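Ferritin like protein (Caulobacter vibrioides, PDB 3HL1) is of unknown function but belongs to the ferritin-like family of helical-bundle proteins and probably binds metal. Local coordinates at residues A[110-116]-A[240-246]; A[33-37]-A[247-251]. One frame throughout, in Å; residues are numbered along the deposited sequence.

Contact 1 of 2, residues A[110-116]-A[240-246]; sequences LDLTRVN and IRRMPNW
Trp-246 drives the rim of its six-membered ring against the backbone just before helix 112-121. Its CZ3 comes 3.3 Å from atom C of Asp-111, which lies near the ring plane at the edge, while the N of Leu-112 approaches obliquely. CG of Leu-110 reaches CE3 of Trp-246 at 4.0 Å. The indole N-H points back into its own loop, where NE1 makes a weak, bent bond to the O of Met-243.

The tight part continues through Val-115. Its two methyls divide the work: CG1, anti to the backbone N (chi1 170°), packs 3.6 Å from CB of Arg-241, and CG2 fills the corner between Trp-246 CH2 and Ile-240 CG2. The Ile-240 methyl also receives CD1 of Leu-110 at 4.1 Å, so these buried side chains form a continuous apolar seam.

The margin at the exposed Leu-112 is looser, its CD1 lying 4.2 Å from CH2 of Trp-246. Asn-116 and Arg-241 form a polar side without a direct hydrogen bond; instead water 1 donates to OD1 of Asn-116 at 2.7 Å and accepts from NH1 of Arg-241 at 2.9 Å. The extended start of the Arg-241 chain (chi1 -170°, chi2 -178°) brings its CD within 3.2 Å of OD1 of Asn-116, and the bend at chi3 then turns the guanidinium beyond it. Asp-238 holds the guanidinium by a salt bridge, and Asn-116 ND2 bonds to the O of Pro-102. Asp-111 N-caps the helix, its OD1 accepting from both N and NE of Arg-114.

The contact thus joins the first turn of helix 112-121 to the last turn of helix 233-242 and the loop beyond it, with helix 42-67 against Leu-110 and Ile-240, and helix 8-35 against Leu-110 and Arg-114.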
ATOM      1  N   LEU A 110     -16.915   4.471   1.707  1.00 29.34           N
ATOM      2  CA  LEU A 110     -16.800   5.198   0.445  1.00 27.47           C
ATOM      3  C   LEU A 110     -17.540   6.540   0.640  1.00 31.68           C
ATOM      4  O   LEU A 110     -18.707   6.628   0.448  1.00 29.68           O
ATOM      5  CB  LEU A 110     -17.426   4.410  -0.689  1.00 29.96           C
ATOM      6  CG  LEU A 110     -17.274   5.154  -2.032  1.00 34.49           C
ATOM      7  CD1 LEU A 110     -15.793   5.061  -2.518  1.00 34.87           C
ATOM      8  CD2 LEU A 110     -18.248   4.529  -3.056  1.00 33.14           C
ATOM      9  N   ASP A 111     -16.841   7.560   1.096  1.00 31.85           N
ATOM     10  CA  ASP A 111     -17.402   8.915   1.168  1.00 32.71           C
ATOM     11  C   ASP A 111     -16.373   9.883   0.594  1.00 31.04           C
ATOM     12  O   ASP A 111     -15.249   9.493   0.275  1.00 27.82           O
ATOM     13  CB  ASP A 111     -17.820   9.275   2.589  1.00 30.58           C
ATOM     14  CG  ASP A 111     -16.653   9.205   3.603  1.00 36.11           C
ATOM     15  OD1 ASP A 111     -15.470   9.181   3.200  1.00 28.86           O
ATOM     16  OD2 ASP A 111     -16.926   9.189   4.821  1.00 30.81           O
ATOM     17  N   LEU A 112     -16.741  11.137   0.453  1.00 32.23           N
ATOM     18  CA  LEU A 112     -15.818  12.113  -0.151  1.00 32.86           C
ATOM     19  C   LEU A 112     -14.454  12.174   0.525  1.00 28.54           C
ATOM     20  O   LEU A 112     -13.412  12.208  -0.140  1.00 26.09           O
ATOM     21  CB  LEU A 112     -16.477  13.497  -0.194  1.00 34.81           C
ATOM     22  CG  LEU A 112     -15.659  14.522  -0.992  1.00 41.23           C
ATOM     23  CD1 LEU A 112     -15.349  14.017  -2.422  1.00 40.75           C
ATOM     24  CD2 LEU A 112     -16.373  15.868  -1.009  1.00 32.89           C
ATOM     25  N   THR A 113     -14.470  12.200   1.848  1.00 29.84           N
ATOM     26  CA  THR A 113     -13.264  12.264   2.653  1.00 31.03           C
ATOM     27  C   THR A 113     -12.288  11.110   2.309  1.00 31.96           C
ATOM     28  O   THR A 113     -11.097  11.335   2.138  1.00 29.65           O
ATOM     29  CB  THR A 113     -13.589  12.222   4.178  1.00 34.85           C
ATOM     30  OG1 THR A 113     -14.398  13.355   4.521  1.00 37.65           O
ATOM     31  CG2 THR A 113     -12.284  12.317   5.033  1.00 29.06           C
ATOM     32  N   ARG A 114     -12.814   9.893   2.210  1.00 28.05           N
ATOM     33  CA  ARG A 114     -12.007   8.709   1.867  1.00 28.92           C
ATOM     34  C   ARG A 114     -11.579   8.700   0.396  1.00 31.29           C
ATOM     35  O   ARG A 114     -10.448   8.391   0.104  1.00 28.82           O
ATOM     36  CB  ARG A 114     -12.733   7.411   2.220  1.00 28.68           C
ATOM     37  CG  ARG A 114     -12.322   6.738   3.530  1.00 27.60           C
ATOM     38  CD  ARG A 114     -12.150   7.712   4.721  1.00 25.67           C
ATOM     39  NE  ARG A 114     -13.396   8.290   5.197  1.00 31.36           N
ATOM     40  CZ  ARG A 114     -13.521   8.859   6.386  1.00 30.33           C
ATOM     41  NH1 ARG A 114     -12.532   8.895   7.254  1.00 29.54           N
ATOM     42  NH2 ARG A 114     -14.628   9.432   6.712  1.00 31.89           N
ATOM     43  N   VAL A 115     -12.473   9.027  -0.526  1.00 30.20           N
ATOM     44  CA  VAL A 115     -12.099   9.061  -1.941  1.00 30.42           C
ATOM     45  C   VAL A 115     -11.078  10.157  -2.199  1.00 27.60           C
ATOM     46  O   VAL A 115     -10.086   9.926  -2.881  1.00 28.19           O
ATOM     47  CB  VAL A 115     -13.333   9.195  -2.840  1.00 30.48           C
ATOM     48  CG1 VAL A 115     -12.884   9.486  -4.286  1.00 30.29           C
ATOM     49  CG2 VAL A 115     -14.098   7.848  -2.723  1.00 29.69           C
ATOM     50  N   ASN A 116     -11.245  11.326  -1.573  1.00 30.02           N
ATOM     51  CA  ASN A 116     -10.206  12.363  -1.671  1.00 29.73           C
ATOM     52  C   ASN A 116      -8.807  11.895  -1.212  1.00 27.10           C
ATOM     53  O   ASN A 116      -7.786  12.169  -1.910  1.00 28.48           O
ATOM     54  CB  ASN A 116     -10.578  13.634  -0.870  1.00 30.33           C
ATOM     55  CG  ASN A 116     -11.568  14.516  -1.593  1.00 30.86           C
ATOM     56  OD1 ASN A 116     -11.692  14.469  -2.830  1.00 33.46           O
ATOM     57  ND2 ASN A 116     -12.305  15.317  -0.823  1.00 31.80           N
ATOM     58  N   ILE A 240     -13.954   7.998  -9.611  1.00 37.97           N
ATOM     59  CA  ILE A 240     -14.948   7.770  -8.573  1.00 38.32           C
ATOM     60  C   ILE A 240     -15.295   9.092  -7.918  1.00 39.06           C
ATOM     61  O   ILE A 240     -16.469   9.372  -7.685  1.00 40.10           O
ATOM     62  CB  ILE A 240     -14.467   6.739  -7.500  1.00 35.30           C
ATOM     63  CG1 ILE A 240     -14.313   5.344  -8.124  1.00 36.88           C
ATOM     64  CG2 ILE A 240     -15.431   6.682  -6.321  1.00 38.24           C
ATOM     65  CD1 ILE A 240     -13.469   4.356  -7.290  1.00 34.95           C
ATOM     66  N   ARG A 241     -14.277   9.908  -7.643  1.00 38.41           N
ATOM     67  CA  ARG A 241     -14.483  11.210  -6.988  1.00 38.49           C
ATOM     68  C   ARG A 241     -15.473  12.095  -7.749  1.00 41.53           C
ATOM     69  O   ARG A 241     -16.238  12.845  -7.133  1.00 40.78           O
ATOM     70  CB  ARG A 241     -13.157  11.956  -6.836  1.00 34.48           C
ATOM     71  CG  ARG A 241     -13.211  13.207  -5.965  1.00 35.92           C
ATOM     72  CD  ARG A 241     -11.819  13.856  -5.956  1.00 39.58           C
ATOM     73  NE  ARG A 241     -11.414  14.304  -7.306  1.00 51.44           N
ATOM     74  CZ  ARG A 241     -11.578  15.543  -7.810  1.00 52.12           C
ATOM     75  NH1 ARG A 241     -12.123  16.524  -7.087  1.00 42.95           N
ATOM     76  NH2 ARG A 241     -11.174  15.830  -9.049  1.00 50.06           N
ATOM     77  N   ARG A 242     -15.443  11.973  -9.079  1.00 45.50           N
ATOM     78  CA  ARG A 242     -16.266  12.765 -10.005  1.00 47.04           C
ATOM     79  C   ARG A 242     -17.647  12.212 -10.331  1.00 47.94           C
ATOM     80  O   ARG A 242     -18.424  12.917 -10.941  1.00 48.51           O
ATOM     81  CB  ARG A 242     -15.521  12.960 -11.322  1.00 47.70           C
ATOM     82  CG  ARG A 242     -14.238  13.746 -11.200  1.00 53.26           C
ATOM     83  CD  ARG A 242     -13.446  13.658 -12.506  1.00 63.37           C
ATOM     84  NE  ARG A 242     -12.165  14.355 -12.426  1.00 65.75           N
ATOM     85  CZ  ARG A 242     -12.011  15.680 -12.486  1.00 68.26           C
ATOM     86  NH1 ARG A 242     -13.052  16.493 -12.658  1.00 69.07           N
ATOM     87  NH2 ARG A 242     -10.789  16.200 -12.392  1.00 68.33           N
HETATM   88  N   MSE A 243     -17.971  10.992  -9.922  1.00 47.81           N
HETATM   89  CA  MSE A 243     -19.272  10.406 -10.252  1.00 48.87           C
HETATM   90  C   MSE A 243     -20.452  11.148  -9.652  1.00 48.74           C
HETATM   91  O   MSE A 243     -20.372  11.612  -8.514  1.00 47.65           O
HETATM   92  CB  MSE A 243     -19.372   8.986  -9.741  1.00 48.67           C
HETATM   93  CG  MSE A 243     -18.446   8.033 -10.418  1.00 51.20           C
HETATM   94 SE   MSE A 243     -18.574   6.255  -9.570  0.75 47.89          SE
HETATM   95  CE  MSE A 243     -19.155   6.722  -7.813  1.00 46.74           C
ATOM     96  N   PRO A 244     -21.569  11.233 -10.411  1.00 50.77           N
ATOM     97  CA  PRO A 244     -22.799  11.813  -9.846  1.00 50.75           C
ATOM     98  C   PRO A 244     -23.492  10.934  -8.786  1.00 51.35           C
ATOM     99  O   PRO A 244     -24.048  11.462  -7.816  1.00 53.42           O
ATOM    100  CB  PRO A 244     -23.714  12.003 -11.070  1.00 50.38           C
ATOM    101  CG  PRO A 244     -23.034  11.364 -12.223  1.00 48.03           C
ATOM    102  CD  PRO A 244     -21.719  10.839 -11.830  1.00 49.73           C
ATOM    103  N   ASN A 245     -23.468   9.619  -8.960  1.00 49.86           N
ATOM    104  CA  ASN A 245     -24.276   8.748  -8.087  1.00 54.02           C
ATOM    105  C   ASN A 245     -23.478   7.651  -7.395  1.00 52.54           C
ATOM    106  O   ASN A 245     -23.192   6.598  -7.984  1.00 55.35           O
ATOM    107  CB  ASN A 245     -25.418   8.122  -8.887  1.00 53.46           C
ATOM    108  CG  ASN A 245     -26.308   9.167  -9.527  1.00 60.88           C
ATOM    109  OD1 ASN A 245     -27.080   9.855  -8.842  1.00 58.45           O
ATOM    110  ND2 ASN A 245     -26.174   9.319 -10.852  1.00 58.57           N
ATOM    111  N   TRP A 246     -23.138   7.888  -6.136  1.00 49.92           N
ATOM    112  CA  TRP A 246     -22.308   6.922  -5.392  1.00 47.75           C
ATOM    113  C   TRP A 246     -23.186   5.830  -4.851  1.00 43.47           C
ATOM    114  O   TRP A 246     -24.322   6.098  -4.494  1.00 38.85           O
ATOM    115  CB  TRP A 246     -21.558   7.599  -4.271  1.00 46.42           C
ATOM    116  CG  TRP A 246     -20.494   8.507  -4.784  1.00 52.07           C
ATOM    117  CD1 TRP A 246     -20.428   9.118  -6.028  1.00 55.76           C
ATOM    118  CD2 TRP A 246     -19.373   8.980  -4.056  1.00 44.90           C
ATOM    119  NE1 TRP A 246     -19.311   9.913  -6.104  1.00 59.66           N
ATOM    120  CE2 TRP A 246     -18.647   9.844  -4.907  1.00 53.63           C
ATOM    121  CE3 TRP A 246     -18.913   8.772  -2.759  1.00 46.84           C
ATOM    122  CZ2 TRP A 246     -17.485  10.484  -4.496  1.00 49.62           C
ATOM    123  CZ3 TRP A 246     -17.759   9.390  -2.368  1.00 51.11           C
ATOM    124  CH2 TRP A 246     -17.062  10.251  -3.228  1.00 49.01           C
TER
HETATM  125  O   HOH W   1     -12.842  16.394  -4.312  1.00 50.31           O

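Contact 2 of 2, residues A[33-37]-A[247-251]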
ATOM      1  N   LEU A  33     -13.670  -0.397   0.388  1.00 28.64           N
ATOM      2  CA  LEU A  33     -14.260  -1.424  -0.472  1.00 29.26           C
ATOM      3  C   LEU A  33     -15.462  -2.095   0.155  1.00 29.30           C
ATOM      4  O   LEU A  33     -16.541  -2.116  -0.390  1.00 31.02           O
ATOM      5  CB  LEU A  33     -13.223  -2.512  -0.804  1.00 29.51           C
ATOM      6  CG  LEU A  33     -13.602  -3.631  -1.737  1.00 27.28           C
ATOM      7  CD1 LEU A  33     -14.040  -3.043  -3.158  1.00 33.72           C
ATOM      8  CD2 LEU A  33     -12.495  -4.730  -1.807  1.00 30.39           C
ATOM      9  N   TYR A  34     -15.261  -2.674   1.316  1.00 31.56           N
ATOM     10  CA  TYR A  34     -16.313  -3.490   1.929  1.00 32.08           C
ATOM     11  C   TYR A  34     -17.457  -2.677   2.497  1.00 30.45           C
ATOM     12  O   TYR A  34     -18.535  -3.236   2.732  1.00 30.98           O
ATOM     13  CB  TYR A  34     -15.720  -4.449   2.973  1.00 29.44           C
ATOM     14  CG  TYR A  34     -15.035  -5.624   2.332  1.00 31.59           C
ATOM     15  CD1 TYR A  34     -15.766  -6.587   1.656  1.00 32.44           C
ATOM     16  CD2 TYR A  34     -13.640  -5.722   2.306  1.00 32.32           C
ATOM     17  CE1 TYR A  34     -15.147  -7.653   1.025  1.00 41.28           C
ATOM     18  CE2 TYR A  34     -13.015  -6.780   1.663  1.00 29.58           C
ATOM     19  CZ  TYR A  34     -13.776  -7.749   1.045  1.00 37.83           C
ATOM     20  OH  TYR A  34     -13.176  -8.802   0.428  1.00 35.02           O
ATOM     21  N   SER A  35     -17.266  -1.359   2.612  1.00 31.18           N
ATOM     22  CA  SER A  35     -18.380  -0.454   2.953  1.00 29.85           C
ATOM     23  C   SER A  35     -19.454  -0.368   1.882  1.00 33.13           C
ATOM     24  O   SER A  35     -20.583  -0.038   2.207  1.00 30.56           O
ATOM     25  CB  SER A  35     -17.947   0.973   3.285  1.00 30.70           C
ATOM     26  OG  SER A  35     -17.692   1.715   2.092  1.00 27.37           O
ATOM     27  N   ILE A  36     -19.107  -0.675   0.635  1.00 30.25           N
ATOM     28  CA  ILE A  36     -19.990  -0.554  -0.473  1.00 29.19           C
ATOM     29  C   ILE A  36     -20.905  -1.761  -0.461  1.00 31.69           C
ATOM     30  O   ILE A  36     -20.453  -2.881  -0.593  1.00 30.71           O
ATOM     31  CB  ILE A  36     -19.269  -0.478  -1.815  1.00 29.62           C
ATOM     32  CG1 ILE A  36     -18.281   0.705  -1.770  1.00 22.84           C
ATOM     33  CG2 ILE A  36     -20.294  -0.285  -2.943  1.00 26.48           C
ATOM     34  CD1 ILE A  36     -17.229   0.744  -2.937  1.00 30.41           C
ATOM     35  N   LYS A  37     -22.197  -1.513  -0.310  1.00 32.11           N
ATOM     36  CA  LYS A  37     -23.147  -2.604  -0.124  1.00 34.30           C
ATOM     37  C   LYS A  37     -23.234  -3.526  -1.334  1.00 35.02           C
ATOM     38  O   LYS A  37     -23.290  -4.758  -1.195  1.00 29.37           O
ATOM     39  CB  LYS A  37     -24.537  -2.049   0.224  1.00 34.33           C
ATOM     40  CG  LYS A  37     -24.648  -1.366   1.549  1.00 33.76           C
ATOM     41  CD  LYS A  37     -26.120  -0.960   1.844  1.00 38.68           C
ATOM     42  CE  LYS A  37     -26.271  -0.221   3.164  1.00 45.26           C
ATOM     43  NZ  LYS A  37     -27.728   0.054   3.483  1.00 45.11           N
ATOM     44  N   PRO A 247     -22.668   4.592  -4.802  1.00 42.12           N
ATOM     45  CA  PRO A 247     -23.492   3.491  -4.319  1.00 40.25           C
ATOM     46  C   PRO A 247     -23.741   3.612  -2.815  1.00 39.46           C
ATOM     47  O   PRO A 247     -22.975   4.282  -2.100  1.00 40.21           O
ATOM     48  CB  PRO A 247     -22.637   2.250  -4.632  1.00 43.03           C
ATOM     49  CG  PRO A 247     -21.221   2.747  -4.622  1.00 38.87           C
ATOM     50  CD  PRO A 247     -21.315   4.148  -5.189  1.00 41.79           C
ATOM     51  N   GLY A 248     -24.767   2.915  -2.336  1.00 35.49           N
ATOM     52  CA  GLY A 248     -25.077   2.877  -0.902  1.00 36.43           C
ATOM     53  C   GLY A 248     -23.950   2.207  -0.124  1.00 33.62           C
ATOM     54  O   GLY A 248     -23.319   1.273  -0.637  1.00 32.02           O
ATOM     55  N   VAL A 249     -23.679   2.729   1.062  1.00 36.00           N
ATOM     56  CA  VAL A 249     -22.642   2.201   1.929  1.00 37.05           C
ATOM     57  C   VAL A 249     -23.215   1.827   3.297  1.00 38.15           C
ATOM     58  O   VAL A 249     -24.228   2.390   3.758  1.00 35.98           O
ATOM     59  CB  VAL A 249     -21.479   3.191   2.115  1.00 38.26           C
ATOM     60  CG1 VAL A 249     -20.902   3.587   0.716  1.00 29.07           C
ATOM     61  CG2 VAL A 249     -21.927   4.406   2.910  1.00 39.12           C
ATOM     62  N   TYR A 250     -22.572   0.860   3.943  1.00 33.83           N
ATOM     63  CA  TYR A 250     -22.892   0.540   5.287  1.00 31.17           C
ATOM     64  C   TYR A 250     -22.530   1.712   6.166  1.00 34.52           C
ATOM     65  O   TYR A 250     -21.652   2.514   5.878  1.00 35.23           O
ATOM     66  CB  TYR A 250     -22.145  -0.689   5.793  1.00 31.86           C
ATOM     67  CG  TYR A 250     -22.497  -1.923   5.085  1.00 31.84           C
ATOM     68  CD1 TYR A 250     -23.718  -2.565   5.338  1.00 31.06           C
ATOM     69  CD2 TYR A 250     -21.637  -2.467   4.133  1.00 32.26           C
ATOM     70  CE1 TYR A 250     -24.075  -3.746   4.650  1.00 31.47           C
ATOM     71  CE2 TYR A 250     -21.993  -3.615   3.435  1.00 26.16           C
ATOM     72  CZ  TYR A 250     -23.220  -4.240   3.699  1.00 29.66           C
ATOM     73  OH  TYR A 250     -23.514  -5.396   2.999  1.00 32.66           O
ATOM     74  N   THR A 251     -23.264   1.796   7.249  1.00 36.63           N
ATOM     75  CA  THR A 251     -23.074   2.803   8.250  1.00 38.62           C
ATOM     76  C   THR A 251     -22.373   2.129   9.444  1.00 36.14           C
ATOM     77  O   THR A 251     -22.580   0.946   9.736  1.00 36.35           O
ATOM     78  CB  THR A 251     -24.475   3.396   8.602  1.00 40.95           C
ATOM     79  OG1 THR A 251     -24.299   4.614   9.308  1.00 53.79           O
ATOM     80  CG2 THR A 251     -25.249   2.404   9.426  1.00 38.37           C
TER
HETATM   81  O   HOH W   2     -22.117  -6.001   0.846  1.00 28.35           O
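The carbonyl O of Ser-35 is approached by two groups of the opposing loop. The N-H of Tyr-250 bonds to it in the carbonyl plane, N to O 2.8 Å, and CA of Val-249 adds a C-H...O contact at 3.1 Å. The companion bond runs the other way, from N of Lys-37 to O of Gly-248 (3.0 Å), nearly straight at 171° although the donor is tilted from the carbonyl plane. Together the two bonds flank Ile-36 and Val-249 and define a single beta bridge, an isolated one in a chain without regular strands.

Lys-37 and Tyr-250 pair their side chains beside the bridge. CG of the lysine sits over the centre of one ring face, 3.8 Å from the centroid and only 7° off the normal, a CH-pi contact. CG lies anti to its carbonyl carbon (chi1 -67°), and the extended chain beyond it runs on to bring CE of Lys-37 within 3.4 Å of O of Val-249. The ring's edge meets the carbonyl O of Tyr-34. Water 2, in the ring plane, lies 2.6 Å from OH of Tyr-250 and donates to O of Lys-37, tying the phenol to the lysine backbone; Lys-309 is a further, weak partner of that hydroxyl.

Across the bridge from this ring, the CG2 methyl of Ile-36 packs on CG of Pro-247 at 3.6 Å. Ser-35 turns its OG to the O of Val-32.

In the fold, the bridge fastens the segment leaving helix 8-35 to the loop between helices 233-242 and 261-283. Helix 292-309 touches Tyr-34, Ser-35 and Tyr-250, whereas helix 42-67 meets Tyr-34 and Pro-247.

How the contacts relate
The two contacts lie on the same side of the chain's centre, with their own centres about 12 Å apart. Residues 240-246 and 247-251 are consecutive, so one path leaving helix 233-242 first meets the start of helix 112-121 in contact 1 and then the end of helix 8-35 in contact 2. In sequence, contact 1 is nested inside the loop closed by contact 2. Leu-110 joins them: its N probably bonds to Ser-35 OG (2.9 Å), and its CD2 packs on Pro-247 CD and Ile-36 CD1. Distant parts of the ferritin-like chain are thereby brought together at one end of the helical assembly.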